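Gamma-glutamyltranspeptidase (Streptomyces lincolnensis, PDB 6J3A) is an LmbA-like homologue of gamma-glutamyltranspeptidase that probably acts as an Ntn-type (N-terminal nucleophile) enzyme. Local coordinates at residues G92-L104 and P232-T244. Residues are numbered along the deposited sequence; the frame is centred on the assembly and turned at random.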
loop_
_atom_site.group_PDB
_atom_site.type_symbol
_atom_site.label_atom_id
_atom_site.label_comp_id
_atom_site.label_asym_id
_atom_site.label_seq_id
_atom_site.Cartn_x
_atom_site.Cartn_y
_atom_site.Cartn_z
ATOM N N GLY A 92 -24.431 30.447 -32.554
ATOM C CA GLY A 92 -24.466 30.456 -34.024
ATOM C C GLY A 92 -24.362 29.075 -34.668
ATOM O O GLY A 92 -24.827 28.869 -35.789
ATOM N N LEU A 93 -23.766 28.127 -33.949
ATOM C CA LEU A 93 -23.717 26.738 -34.370
ATOM C C LEU A 93 -24.927 25.915 -33.918
ATOM O O LEU A 93 -24.896 24.689 -33.999
ATOM C CB LEU A 93 -22.438 26.113 -33.840
ATOM C CG LEU A 93 -21.160 26.827 -34.284
ATOM C CD1 LEU A 93 -20.007 26.389 -33.397
ATOM C CD2 LEU A 93 -20.863 26.535 -35.745
ATOM N N GLY A 94 -25.989 26.574 -33.461
ATOM C CA GLY A 94 -27.233 25.892 -33.093
ATOM C C GLY A 94 -27.121 25.061 -31.831
ATOM O O GLY A 94 -27.804 24.050 -31.690
ATOM N N LEU A 95 -26.252 25.504 -30.926
ATOM C CA LEU A 95 -25.969 24.814 -29.680
ATOM C C LEU A 95 -26.644 25.544 -28.528
ATOM O O LEU A 95 -26.675 26.773 -28.494
ATOM C CB LEU A 95 -24.452 24.733 -29.448
ATOM C CG LEU A 95 -23.653 23.844 -30.428
ATOM C CD1 LEU A 95 -22.142 24.070 -30.321
ATOM C CD2 LEU A 95 -23.985 22.363 -30.249
ATOM N N ASP A 96 -27.202 24.774 -27.603
ATOM C CA ASP A 96 -27.735 25.320 -26.348
ATOM C C ASP A 96 -26.776 25.109 -25.181
ATOM O O ASP A 96 -26.680 25.949 -24.292
ATOM C CB ASP A 96 -29.101 24.698 -26.045
ATOM C CG ASP A 96 -30.221 25.331 -26.852
ATOM O OD1 ASP A 96 -29.954 25.988 -27.892
ATOM O OD2 ASP A 96 -31.383 25.170 -26.431
ATOM N N LEU A 97 -26.084 23.976 -25.200
ATOM C CA LEU A 97 -25.043 23.653 -24.239
ATOM C C LEU A 97 -23.731 23.511 -24.986
ATOM O O LEU A 97 -23.717 23.207 -26.183
ATOM C CB LEU A 97 -25.367 22.332 -23.548
ATOM C CG LEU A 97 -26.709 22.279 -22.815
ATOM C CD1 LEU A 97 -27.143 20.843 -22.559
ATOM C CD2 LEU A 97 -26.619 23.053 -21.509
ATOM N N VAL A 98 -22.629 23.722 -24.277
ATOM C CA VAL A 98 -21.315 23.396 -24.811
ATOM C C VAL A 98 -21.234 21.870 -24.907
ATOM O O VAL A 98 -21.621 21.175 -23.970
ATOM C CB VAL A 98 -20.181 23.926 -23.922
ATOM C CG1 VAL A 98 -18.818 23.431 -24.412
ATOM C CG2 VAL A 98 -20.202 25.446 -23.888
ATOM N N PRO A 99 -20.749 21.344 -26.041
ATOM C CA PRO A 99 -20.669 19.888 -26.175
ATOM C C PRO A 99 -19.743 19.201 -25.161
ATOM O O PRO A 99 -18.744 19.779 -24.734
ATOM C CB PRO A 99 -20.122 19.692 -27.596
ATOM C CG PRO A 99 -20.417 20.953 -28.325
ATOM C CD PRO A 99 -20.419 22.043 -27.299
ATOM N N GLY A 100 -20.083 17.964 -24.805
ATOM C CA GLY A 100 -19.250 17.140 -23.943
ATOM C C GLY A 100 -17.940 16.715 -24.582
ATOM O O GLY A 100 -16.984 16.385 -23.878
ATOM N N THR A 101 -17.897 16.707 -25.912
ATOM C CA THR A 101 -16.724 16.258 -26.653
ATOM C C THR A 101 -16.287 17.256 -27.714
ATOM O O THR A 101 -16.950 18.254 -27.963
ATOM C CB THR A 101 -17.042 14.930 -27.328
ATOM O OG1 THR A 101 -18.167 15.104 -28.193
ATOM C CG2 THR A 101 -17.376 13.861 -26.271
ATOM N N GLY A 102 -15.149 16.988 -28.331
ATOM C CA GLY A 102 -14.734 17.749 -29.497
ATOM C C GLY A 102 -13.971 19.005 -29.128
ATOM O O GLY A 102 -13.880 19.336 -27.953
ATOM N N PRO A 103 -13.415 19.708 -30.140
ATOM C CA PRO A 103 -12.524 20.845 -29.940
ATOM C C PRO A 103 -13.214 22.142 -29.506
ATOM O O PRO A 103 -12.519 23.058 -29.070
ATOM C CB PRO A 103 -11.847 21.008 -31.304
ATOM C CG PRO A 103 -12.847 20.510 -32.272
ATOM C CD PRO A 103 -13.624 19.436 -31.572
ATOM N N LEU A 104 -14.545 22.224 -29.612
ATOM C CA LEU A 104 -15.291 23.367 -29.041
ATOM C C LEU A 104 -15.286 23.374 -27.505
ATOM O O LEU A 104 -15.430 24.428 -26.897
ATOM C CB LEU A 104 -16.749 23.422 -29.529
ATOM C CG LEU A 104 -17.030 23.845 -30.973
ATOM C CD1 LEU A 104 -18.496 23.579 -31.284
ATOM C CD2 LEU A 104 -16.693 25.309 -31.199
ATOM N N PRO A 232 -12.342 19.691 -38.612
ATOM C CA PRO A 232 -13.731 19.302 -38.316
ATOM C C PRO A 232 -13.827 17.947 -37.627
ATOM O O PRO A 232 -13.367 16.938 -38.157
ATOM C CB PRO A 232 -14.396 19.280 -39.696
ATOM C CG PRO A 232 -13.652 20.313 -40.469
ATOM C CD PRO A 232 -12.232 20.290 -39.960
ATOM N N THR A 233 -14.400 17.955 -36.432
ATOM C CA THR A 233 -14.413 16.792 -35.567
ATOM C C THR A 233 -15.830 16.553 -35.075
ATOM O O THR A 233 -16.490 17.466 -34.592
ATOM C CB THR A 233 -13.489 17.026 -34.363
ATOM O OG1 THR A 233 -12.187 17.392 -34.827
ATOM C CG2 THR A 233 -13.374 15.793 -33.492
ATOM N N MET A 234 -16.286 15.316 -35.195
ATOM C CA MET A 234 -17.577 14.919 -34.663
ATOM C C MET A 234 -17.582 15.132 -33.153
ATOM O O MET A 234 -16.560 14.935 -32.485
ATOM C CB MET A 234 -17.820 13.451 -34.972
ATOM C CG MET A 234 -19.094 12.840 -34.397
ATOM S SD MET A 234 -20.560 13.587 -35.102
ATOM C CE MET A 234 -20.578 12.859 -36.741
ATOM N N ASP A 235 -18.734 15.535 -32.625
ATOM C CA ASP A 235 -18.903 15.659 -31.182
ATOM C C ASP A 235 -20.281 15.165 -30.730
ATOM O O ASP A 235 -20.987 14.534 -31.511
ATOM C CB ASP A 235 -18.612 17.096 -30.751
ATOM C CG ASP A 235 -19.605 18.097 -31.297
ATOM O OD1 ASP A 235 -20.794 17.774 -31.499
ATOM O OD2 ASP A 235 -19.178 19.243 -31.493
ATOM N N THR A 236 -20.651 15.441 -29.477
ATOM C CA THR A 236 -21.947 15.014 -28.917
ATOM C C THR A 236 -23.198 15.580 -29.624
ATOM O O THR A 236 -24.271 14.979 -29.533
ATOM C CB THR A 236 -22.058 15.366 -27.414
ATOM O OG1 THR A 236 -21.755 16.751 -27.213
ATOM C CG2 THR A 236 -21.113 14.514 -26.572
ATOM N N SER A 237 -23.065 16.730 -30.293
ATOM C CA SER A 237 -24.156 17.321 -31.105
ATOM C C SER A 237 -24.604 16.450 -32.289
ATOM O O SER A 237 -25.766 16.509 -32.699
ATOM C CB SER A 237 -23.765 18.720 -31.627
ATOM O OG SER A 237 -22.803 18.656 -32.674
ATOM N N GLY A 238 -23.677 15.652 -32.824
ATOM C CA GLY A 238 -23.917 14.828 -34.008
ATOM C C GLY A 238 -23.324 15.430 -35.278
ATOM O O GLY A 238 -23.352 14.779 -36.334
ATOM N N GLU A 239 -22.781 16.650 -35.174
ATOM C CA GLU A 239 -22.120 17.330 -36.295
ATOM C C GLU A 239 -20.640 17.399 -36.053
ATOM O O GLU A 239 -20.179 17.324 -34.910
ATOM C CB GLU A 239 -22.593 18.778 -36.447
ATOM C CG GLU A 239 -24.068 18.948 -36.717
ATOM C CD GLU A 239 -24.513 20.398 -36.629
ATOM O OE1 GLU A 239 -24.357 21.013 -35.554
ATOM O OE2 GLU A 239 -25.039 20.920 -37.630
ATOM N N ARG A 240 -19.901 17.591 -37.139
ATOM C CA ARG A 240 -18.485 17.870 -37.048
ATOM C C ARG A 240 -18.334 19.358 -36.806
ATOM O O ARG A 240 -18.791 20.176 -37.605
ATOM C CB ARG A 240 -17.734 17.405 -38.295
ATOM C CG ARG A 240 -17.737 15.892 -38.411
ATOM C CD ARG A 240 -16.905 15.332 -39.562
ATOM N NE ARG A 240 -17.373 13.974 -39.864
ATOM C CZ ARG A 240 -18.292 13.643 -40.776
ATOM N NH1 ARG A 240 -18.856 14.546 -41.579
ATOM N NH2 ARG A 240 -18.640 12.373 -40.894
ATOM N N HIS A 241 -17.738 19.704 -35.670
ATOM C CA HIS A 241 -17.465 21.098 -35.353
ATOM C C HIS A 241 -15.968 21.331 -35.329
ATOM O O HIS A 241 -15.167 20.387 -35.285
ATOM C CB HIS A 241 -18.125 21.500 -34.041
ATOM C CG HIS A 241 -19.620 21.566 -34.126
ATOM N ND1 HIS A 241 -20.277 22.465 -34.938
ATOM C CD2 HIS A 241 -20.587 20.839 -33.518
ATOM C CE1 HIS A 241 -21.582 22.296 -34.816
ATOM N NE2 HIS A 241 -21.796 21.318 -33.957
ATOM N N THR A 242 -15.614 22.605 -35.389
ATOM C CA THR A 242 -14.235 23.037 -35.372
ATOM C C THR A 242 -14.017 23.912 -34.126
ATOM O O THR A 242 -14.955 24.505 -33.590
ATOM C CB THR A 242 -13.889 23.770 -36.685
ATOM O OG1 THR A 242 -12.473 23.784 -36.860
ATOM C CG2 THR A 242 -14.431 25.209 -36.721
ATOM N N GLY A 243 -12.778 23.971 -33.663
ATOM C CA GLY A 243 -12.432 24.753 -32.481
ATOM C C GLY A 243 -11.948 26.134 -32.875
ATOM O O GLY A 243 -11.317 26.302 -33.921
ATOM N N THR A 244 -12.238 27.116 -32.023
ATOM C CA THR A 244 -11.845 28.511 -32.254
ATOM C C THR A 244 -10.447 28.797 -31.733
ATOM O O THR A 244 -9.930 29.891 -31.942
ATOM C CB THR A 244 -12.801 29.503 -31.559
ATOM O OG1 THR A 244 -12.726 29.340 -30.135
ATOM C CG2 THR A 244 -14.237 29.294 -32.017
HETATM O O HOH W 1 -16.662 20.244 -30.074
#
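With OG1 set between the backbone N and the carbonyl carbon in both residues (chi1 58° in Thr101, 52° in Thr236), the two threonines turn their hydroxyls toward each other's chains, and a short beta hairpin is thereby fastened to a loop. The hairpin consists of antiparallel strands 233-234 and 240-241 joined by a connection that contains a type I turn from Asp235 to Gly238; the loop runs between helices 87-92 and 111-122 of this Ntn-hydrolase chain. The joint illustrates how irregular backbone can be held by exchanged side-chain-to-backbone bonds. Gly100 N donates to Thr236 OG1 over 3.2 Å, while Thr236 N gives a weak, bent bond (121°) to Thr101 OG1. Thr236 OG1 also lies against Pro99 CB, and the Thr236 methyl meets that of Thr101, CG2 to CG2 at 3.8 Å. At Thr236 a valine would probably leave Gly100 N without this acceptor, weakening the hold of the loop on the turn.

The turn is braced from within: Asp235 OD1 accepts from Ser237 N in an Asx turn, and Ser237 OG from Glu239 N in an ST turn. Asp235 CG stands in the plane of the His241 ring, at its edge. Leu93, Leu95 and Leu104 gather round that imidazole, Leu104 CD1 coming within 3.5 Å of His241 CB. At the far end Pro103 packs against the base of the hairpin and the segment that follows it, its CD 3.7 Å from Thr233 CB and its CG against Gly243 N. Thr233 OG1 is meanwhile bonded to Arg231 O, and Trp163 donates to Met234 O. One water completes the joint, donating to Thr101 O and to Asp235 OD2 (3.1 Å) while accepting from Leu104 N at 2.9 Å.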